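Local coordinates for ArtJ (Geobacillus stearothermophilus, PDB 2PVU), which binds arginine, lysine and histidine as the solute-binding protein of a bacterial ATP-binding cassette transporter, Art(MP)2, at residues A[69-74]-A[101-106]; A[75-80]-A[241-246]. One frame throughout, in Å; residues are numbered along the deposited sequence.

Contact 1 (A[69-74]-A[101-106])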
ATOM      1  N   ASP A  69       1.691   7.393 -10.734  1.00 22.69           N
ATOM      2  CA  ASP A  69       1.287   7.515 -12.130  1.00 22.63           C
ATOM      3  C   ASP A  69      -0.226   7.366 -12.224  1.00 22.04           C
ATOM      4  O   ASP A  69      -0.866   8.030 -13.023  1.00 21.89           O
ATOM      5  CB  ASP A  69       1.940   6.451 -13.006  1.00 22.96           C
ATOM      6  CG  ASP A  69       3.431   6.675 -13.197  1.00 26.06           C
ATOM      7  OD1 ASP A  69       3.933   7.776 -12.864  1.00 25.43           O
ATOM      8  OD2 ASP A  69       4.086   5.733 -13.696  1.00 27.51           O
ATOM      9  N   LEU A  70      -0.784   6.459 -11.437  1.00 21.35           N
ATOM     10  CA  LEU A  70      -2.225   6.283 -11.485  1.00 21.27           C
ATOM     11  C   LEU A  70      -2.922   7.542 -10.992  1.00 20.72           C
ATOM     12  O   LEU A  70      -3.858   8.027 -11.630  1.00 20.11           O
ATOM     13  CB  LEU A  70      -2.669   5.050 -10.688  1.00 23.04           C
ATOM     14  CG  LEU A  70      -4.181   4.844 -10.610  1.00 24.51           C
ATOM     15  CD1 LEU A  70      -4.815   4.546 -11.984  1.00 26.97           C
ATOM     16  CD2 LEU A  70      -4.486   3.727  -9.660  1.00 23.32           C
ATOM     17  N   LEU A  71      -2.462   8.107  -9.873  1.00 20.70           N
ATOM     18  CA  LEU A  71      -3.049   9.364  -9.366  1.00 20.45           C
ATOM     19  C   LEU A  71      -3.041  10.482 -10.428  1.00 20.74           C
ATOM     20  O   LEU A  71      -4.034  11.156 -10.629  1.00 21.50           O
ATOM     21  CB  LEU A  71      -2.333   9.814  -8.072  1.00 20.38           C
ATOM     22  CG  LEU A  71      -2.844  11.119  -7.422  1.00 20.53           C
ATOM     23  CD1 LEU A  71      -4.210  10.931  -6.786  1.00 19.97           C
ATOM     24  CD2 LEU A  71      -1.798  11.617  -6.411  1.00 22.10           C
ATOM     25  N   ASP A  72      -1.939  10.646 -11.134  1.00 20.81           N
ATOM     26  CA  ASP A  72      -1.875  11.685 -12.159  1.00 22.92           C
ATOM     27  C   ASP A  72      -2.894  11.479 -13.266  1.00 22.02           C
ATOM     28  O   ASP A  72      -3.544  12.425 -13.712  1.00 22.97           O
ATOM     29  CB  ASP A  72      -0.481  11.727 -12.769  1.00 22.95           C
ATOM     30  CG  ASP A  72      -0.266  12.990 -13.553  1.00 28.93           C
ATOM     31  OD1 ASP A  72      -0.455  14.081 -12.952  1.00 31.96           O
ATOM     32  OD2 ASP A  72       0.033  12.891 -14.759  1.00 29.19           O
ATOM     33  N   ALA A  73      -3.011  10.247 -13.744  1.00 21.40           N
ATOM     34  CA  ALA A  73      -4.056   9.915 -14.741  1.00 21.54           C
ATOM     35  C   ALA A  73      -5.458  10.194 -14.208  1.00 21.26           C
ATOM     36  O   ALA A  73      -6.324  10.786 -14.888  1.00 21.14           O
ATOM     37  CB  ALA A  73      -3.950   8.458 -15.099  1.00 21.39           C
ATOM     38  N   VAL A  74      -5.699   9.727 -12.993  1.00 21.32           N
ATOM     39  CA  VAL A  74      -7.009   9.894 -12.397  1.00 21.87           C
ATOM     40  C   VAL A  74      -7.372  11.387 -12.201  1.00 21.98           C
ATOM     41  O   VAL A  74      -8.434  11.826 -12.637  1.00 22.67           O
ATOM     42  CB  VAL A  74      -7.096   9.065 -11.092  1.00 20.39           C
ATOM     43  CG1 VAL A  74      -8.256   9.486 -10.267  1.00 22.74           C
ATOM     44  CG2 VAL A  74      -7.187   7.535 -11.446  1.00 20.41           C
ATOM     45  N   VAL A 101      -5.373  17.066   4.859  1.00 23.10           N
ATOM     46  CA  VAL A 101      -5.136  16.443   3.591  1.00 22.60           C
ATOM     47  C   VAL A 101      -6.522  16.060   3.034  1.00 21.66           C
ATOM     48  O   VAL A 101      -7.402  15.615   3.807  1.00 22.43           O
ATOM     49  CB  VAL A 101      -4.178  15.246   3.824  1.00 23.49           C
ATOM     50  CG1 VAL A 101      -4.286  14.227   2.783  1.00 24.83           C
ATOM     51  CG2 VAL A 101      -2.751  15.750   3.990  1.00 23.54           C
ATOM     52  N   ASP A 102      -6.726  16.268   1.735  1.00 20.08           N
ATOM     53  CA  ASP A 102      -8.038  16.060   1.112  1.00 19.98           C
ATOM     54  C   ASP A 102      -8.263  14.611   0.637  1.00 20.18           C
ATOM     55  O   ASP A 102      -9.408  14.194   0.393  1.00 19.65           O
ATOM     56  CB  ASP A 102      -8.193  16.979  -0.098  1.00 19.63           C
ATOM     57  CG  ASP A 102      -8.168  18.442   0.291  1.00 20.00           C
ATOM     58  OD1 ASP A 102      -8.846  18.814   1.279  1.00 21.26           O
ATOM     59  OD2 ASP A 102      -7.421  19.187  -0.353  1.00 21.13           O
ATOM     60  N   MET A 103      -7.173  13.890   0.461  1.00 20.96           N
ATOM     61  CA  MET A 103      -7.171  12.620  -0.273  1.00 22.64           C
ATOM     62  C   MET A 103      -5.869  11.915   0.026  1.00 21.57           C
ATOM     63  O   MET A 103      -4.850  12.578   0.318  1.00 22.38           O
ATOM     64  CB  MET A 103      -7.200  12.944  -1.789  1.00 23.09           C
ATOM     65  CG  MET A 103      -7.353  11.729  -2.676  1.00 27.32           C
ATOM     66  SD  MET A 103      -7.490  12.299  -4.381  1.00 25.62           S
ATOM     67  CE  MET A 103      -7.478  10.695  -5.166  1.00 25.24           C
ATOM     68  N   GLY A 104      -5.893  10.585  -0.049  1.00 21.73           N
ATOM     69  CA  GLY A 104      -4.662   9.824   0.080  1.00 22.86           C
ATOM     70  C   GLY A 104      -4.578   8.740  -0.970  1.00 22.44           C
ATOM     71  O   GLY A 104      -5.600   8.203  -1.414  1.00 20.87           O
ATOM     72  N   ILE A 105      -3.358   8.394  -1.356  1.00 21.60           N
ATOM     73  CA  ILE A 105      -3.113   7.179  -2.161  1.00 21.83           C
ATOM     74  C   ILE A 105      -1.778   6.648  -1.656  1.00 20.93           C
ATOM     75  O   ILE A 105      -0.816   7.407  -1.543  1.00 20.97           O
ATOM     76  CB  ILE A 105      -3.144   7.407  -3.739  1.00 21.57           C
ATOM     77  CG1 ILE A 105      -3.217   6.051  -4.491  1.00 23.92           C
ATOM     78  CG2 ILE A 105      -2.002   8.263  -4.212  1.00 21.17           C
ATOM     79  CD1 ILE A 105      -3.233   6.159  -5.989  1.00 21.34           C
ATOM     80  N   SER A 106      -1.757   5.381  -1.229  1.00 22.43           N
ATOM     81  CA  SER A 106      -0.569   4.893  -0.491  1.00 22.07           C
ATOM     82  C   SER A 106      -0.655   3.367  -0.270  1.00 22.56           C
ATOM     83  O   SER A 106      -0.331   2.899   0.845  1.00 22.05           O
ATOM     84  CB  SER A 106      -0.466   5.641   0.861  1.00 22.65           C
ATOM     85  OG  SER A 106       0.829   5.595   1.470  1.00 23.16           O
TER
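The carbonyl O of Ile105, a residue whose side chain lies against Leu71, accepts a hydrogen bond from Thr48 OG1. Met103 and Ile105 each share backbone hydrogen bonding with Gly47, which ties residues 103 to 105 to strand 44-48. Held this way, Met103 and Ile105, with Gly104 between them, send their side chains to the same face of the sheet, toward the helix. Leu71 is the helix residue that meets both. Its CG lies anti to the backbone N (chi1 -180°), which carries the fork of methyls out from the helix. CD1 touches Met103 CE at 3.7 Å, at the end of an extended methionine chain, and CD2 rests against Ile105 CG2 at 4.0 Å. The leucine runs alongside both partners in the opposite sense, and its fork gives one methyl to each. Leu71 CB also comes to 4.2 Å from Ile105 CG2. Val46 of strand 44-48 touches both Leu71 and Met103, and the whole interface is apolar and buried. Ser106, next after Ile105, touches the bound lysine. Helix 66-78 packed on a parallel sheet of order 2-1-3 is part of an alpha/beta lobe of the kind found in the type II periplasmic-binding-protein fold.

Contact 2 (A[75-80]-A[241-246]); sequences MKAAGL and DEALKN
Ala243 meets Ala77 and Ala78 where helix 237-249 passes the end of helix 66-78, and the residues from 241 to 246 take quite different parts around that point. Asp241, at the start, turns to its own surroundings: its carboxylate forms a salt bridge with Lys237 and accepts a hydrogen bond from the backbone N of Asp122. Ala243 carries the packing. Its CB lies 3.8 Å from Ala77 CB, and it is equally close to Ala78 CB, also 3.8 Å away, so one methyl is shared by two. With nothing larger than a methyl on any of the three, the backbones come very near, Ala77 CA and Ala243 CA being 5.1 Å apart. Leu244 points away from this junction and packs on Tyr124, while Lys245 lies against Asp122. Asn246 comes back toward the partner helix but reaches it through water. Its CG is turned anti to the carbonyl carbon (chi1 -70°), a swing that brings the amide over toward a water, from which OD1 accepts at 3.1 Å. The same water donates to Ala77 O at 2.7 Å, serving a carbonyl in the last turn of helix 66-78. That helix closes in a Schellman motif: Leu80 N bonds to Met75 O at 2.9 Å and Gly79 N to Lys76 O at 3.2 Å, with Gly79 at positive phi (66°). Further contacts of Met75 with Val240 and of Ala77 with Val247 extend the seam along helix 237-249, and Leu80 touches Leu236 just ahead of it. Helix 237-249 thus lies against the C-terminal end of helix 66-78, beside the turn that leads into strand 82-86.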
ATOM      1  N   MET A  75      -6.515  12.157 -11.527  1.00 22.06           N
ATOM      2  CA  MET A  75      -6.800  13.570 -11.301  1.00 22.73           C
ATOM      3  C   MET A  75      -6.892  14.391 -12.589  1.00 23.76           C
ATOM      4  O   MET A  75      -7.682  15.330 -12.672  1.00 25.01           O
ATOM      5  CB  MET A  75      -5.762  14.174 -10.358  1.00 22.38           C
ATOM      6  CG  MET A  75      -5.714  13.450  -8.971  1.00 21.32           C
ATOM      7  SD  MET A  75      -7.255  13.370  -8.013  1.00 26.11           S
ATOM      8  CE  MET A  75      -7.043  14.896  -7.097  1.00 23.46           C
ATOM      9  N   LYS A  76      -6.132  14.021 -13.608  1.00 23.50           N
ATOM     10  CA  LYS A  76      -6.260  14.679 -14.907  1.00 24.71           C
ATOM     11  C   LYS A  76      -7.614  14.384 -15.564  1.00 24.09           C
ATOM     12  O   LYS A  76      -8.268  15.304 -16.089  1.00 22.36           O
ATOM     13  CB  LYS A  76      -5.070  14.350 -15.821  1.00 25.71           C
ATOM     14  CG  LYS A  76      -3.810  15.129 -15.416  1.00 26.66           C
ATOM     15  CD  LYS A  76      -2.560  14.777 -16.199  1.00 27.63           C
ATOM     16  CE  LYS A  76      -1.439  15.779 -15.875  1.00 30.42           C
ATOM     17  NZ  LYS A  76      -0.083  15.289 -16.273  1.00 35.27           N
ATOM     18  N   ALA A  77      -8.045  13.123 -15.500  1.00 23.42           N
ATOM     19  CA  ALA A  77      -9.352  12.715 -16.033  1.00 23.84           C
ATOM     20  C   ALA A  77     -10.476  13.407 -15.253  1.00 24.08           C
ATOM     21  O   ALA A  77     -11.533  13.730 -15.813  1.00 23.76           O
ATOM     22  CB  ALA A  77      -9.501  11.183 -15.997  1.00 23.53           C
ATOM     23  N   ALA A  78     -10.223  13.670 -13.970  1.00 23.40           N
ATOM     24  CA  ALA A  78     -11.208  14.286 -13.085  1.00 23.45           C
ATOM     25  C   ALA A  78     -11.259  15.822 -13.188  1.00 23.56           C
ATOM     26  O   ALA A  78     -12.165  16.443 -12.619  1.00 23.73           O
ATOM     27  CB  ALA A  78     -10.937  13.865 -11.639  1.00 22.26           C
ATOM     28  N   GLY A  79     -10.306  16.402 -13.925  1.00 24.03           N
ATOM     29  CA  GLY A  79     -10.156  17.852 -14.075  1.00 24.04           C
ATOM     30  C   GLY A  79      -9.773  18.539 -12.775  1.00 25.16           C
ATOM     31  O   GLY A  79     -10.148  19.693 -12.560  1.00 25.59           O
ATOM     32  N   LEU A  80      -9.031  17.824 -11.915  1.00 25.37           N
ATOM     33  CA  LEU A  80      -8.630  18.320 -10.592  1.00 25.93           C
ATOM     34  C   LEU A  80      -7.145  18.625 -10.495  1.00 25.97           C
ATOM     35  O   LEU A  80      -6.311  17.731 -10.648  1.00 26.84           O
ATOM     36  CB  LEU A  80      -9.004  17.302  -9.510  1.00 25.91           C
ATOM     37  CG  LEU A  80     -10.474  16.909  -9.358  1.00 27.24           C
ATOM     38  CD1 LEU A  80     -10.609  15.734  -8.397  1.00 27.36           C
ATOM     39  CD2 LEU A  80     -11.274  18.111  -8.862  1.00 27.46           C
ATOM     40  N   ASP A 241     -13.990   8.354  -8.557  1.00 20.65           N
ATOM     41  CA  ASP A 241     -14.572   7.081  -9.059  1.00 21.02           C
ATOM     42  C   ASP A 241     -14.849   7.105 -10.562  1.00 21.81           C
ATOM     43  O   ASP A 241     -14.557   6.145 -11.280  1.00 21.11           O
ATOM     44  CB  ASP A 241     -15.859   6.707  -8.274  1.00 21.33           C
ATOM     45  CG  ASP A 241     -15.558   6.151  -6.911  1.00 21.82           C
ATOM     46  OD1 ASP A 241     -14.390   5.760  -6.707  1.00 24.85           O
ATOM     47  OD2 ASP A 241     -16.492   6.070  -6.051  1.00 23.80           O
ATOM     48  N   GLU A 242     -15.405   8.214 -11.057  1.00 20.44           N
ATOM     49  CA  GLU A 242     -15.691   8.317 -12.487  1.00 21.22           C
ATOM     50  C   GLU A 242     -14.365   8.376 -13.275  1.00 21.63           C
ATOM     51  O   GLU A 242     -14.249   7.748 -14.340  1.00 21.91           O
ATOM     52  CB  GLU A 242     -16.582   9.543 -12.782  1.00 20.84           C
ATOM     53  CG  GLU A 242     -16.810   9.840 -14.273  1.00 24.09           C
ATOM     54  CD  GLU A 242     -17.612   8.758 -14.992  1.00 30.71           C
ATOM     55  OE1 GLU A 242     -18.216   7.877 -14.325  1.00 33.57           O
ATOM     56  OE2 GLU A 242     -17.660   8.809 -16.253  1.00 35.80           O
ATOM     57  N   ALA A 243     -13.384   9.114 -12.756  1.00 21.20           N
ATOM     58  CA  ALA A 243     -12.093   9.260 -13.446  1.00 20.69           C
ATOM     59  C   ALA A 243     -11.362   7.918 -13.511  1.00 21.27           C
ATOM     60  O   ALA A 243     -10.718   7.579 -14.530  1.00 21.05           O
ATOM     61  CB  ALA A 243     -11.235  10.260 -12.730  1.00 21.77           C
ATOM     62  N   LEU A 244     -11.381   7.185 -12.396  1.00 20.81           N
ATOM     63  CA  LEU A 244     -10.752   5.862 -12.386  1.00 21.96           C
ATOM     64  C   LEU A 244     -11.375   4.937 -13.462  1.00 22.12           C
ATOM     65  O   LEU A 244     -10.650   4.217 -14.168  1.00 22.81           O
ATOM     66  CB  LEU A 244     -10.899   5.222 -10.995  1.00 21.53           C
ATOM     67  CG  LEU A 244     -10.372   3.786 -10.780  1.00 24.04           C
ATOM     68  CD1 LEU A 244      -8.879   3.631 -11.093  1.00 21.75           C
ATOM     69  CD2 LEU A 244     -10.636   3.308  -9.342  1.00 22.24           C
ATOM     70  N   LYS A 245     -12.705   4.970 -13.573  1.00 23.23           N
ATOM     71  CA  LYS A 245     -13.445   4.235 -14.618  1.00 24.06           C
ATOM     72  C   LYS A 245     -12.945   4.612 -15.980  1.00 24.21           C
ATOM     73  O   LYS A 245     -12.702   3.746 -16.819  1.00 24.23           O
ATOM     74  CB  LYS A 245     -14.970   4.497 -14.520  1.00 25.13           C
ATOM     75  CG  LYS A 245     -15.583   3.698 -13.414  1.00 29.08           C
ATOM     76  CD  LYS A 245     -17.062   3.931 -13.266  1.00 33.46           C
ATOM     77  CE  LYS A 245     -17.572   3.271 -11.961  1.00 36.42           C
ATOM     78  NZ  LYS A 245     -19.000   3.660 -11.674  1.00 38.34           N
ATOM     79  N   ASN A 246     -12.816   5.918 -16.190  1.00 25.14           N
ATOM     80  CA  ASN A 246     -12.341   6.465 -17.466  1.00 26.04           C
ATOM     81  C   ASN A 246     -10.902   6.025 -17.769  1.00 25.88           C
ATOM     82  O   ASN A 246     -10.612   5.555 -18.872  1.00 26.08           O
ATOM     83  CB  ASN A 246     -12.526   7.981 -17.485  1.00 26.91           C
ATOM     84  CG  ASN A 246     -14.036   8.407 -17.579  1.00 33.53           C
ATOM     85  OD1 ASN A 246     -14.406   9.560 -17.255  1.00 38.67           O
ATOM     86  ND2 ASN A 246     -14.903   7.478 -18.026  1.00 35.77           N
TER
HETATM   87  O   HOH W   1     -13.479  11.858 -15.434  1.00 29.85           O

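Both contacts draw on helix 66-78. Contact 1 joins its middle to the parallel sheet in the buried core of the lobe; contact 2 joins its last turn to helix 237-249, nearer the surface. The chemistry follows: branched and long apolar side chains meet by their methyls in contact 1, whereas contact 2 pairs small alanines at close backbone range and adds a water bridge at its more open side. The two run into each other along the helix. Val74 O lies 3.2 Å from Ala243 CB, and Met75 CE approaches Met103 SD at 3.8 Å, so one continuous packing layer leads from the sheet, through the helix, to helix 237-249.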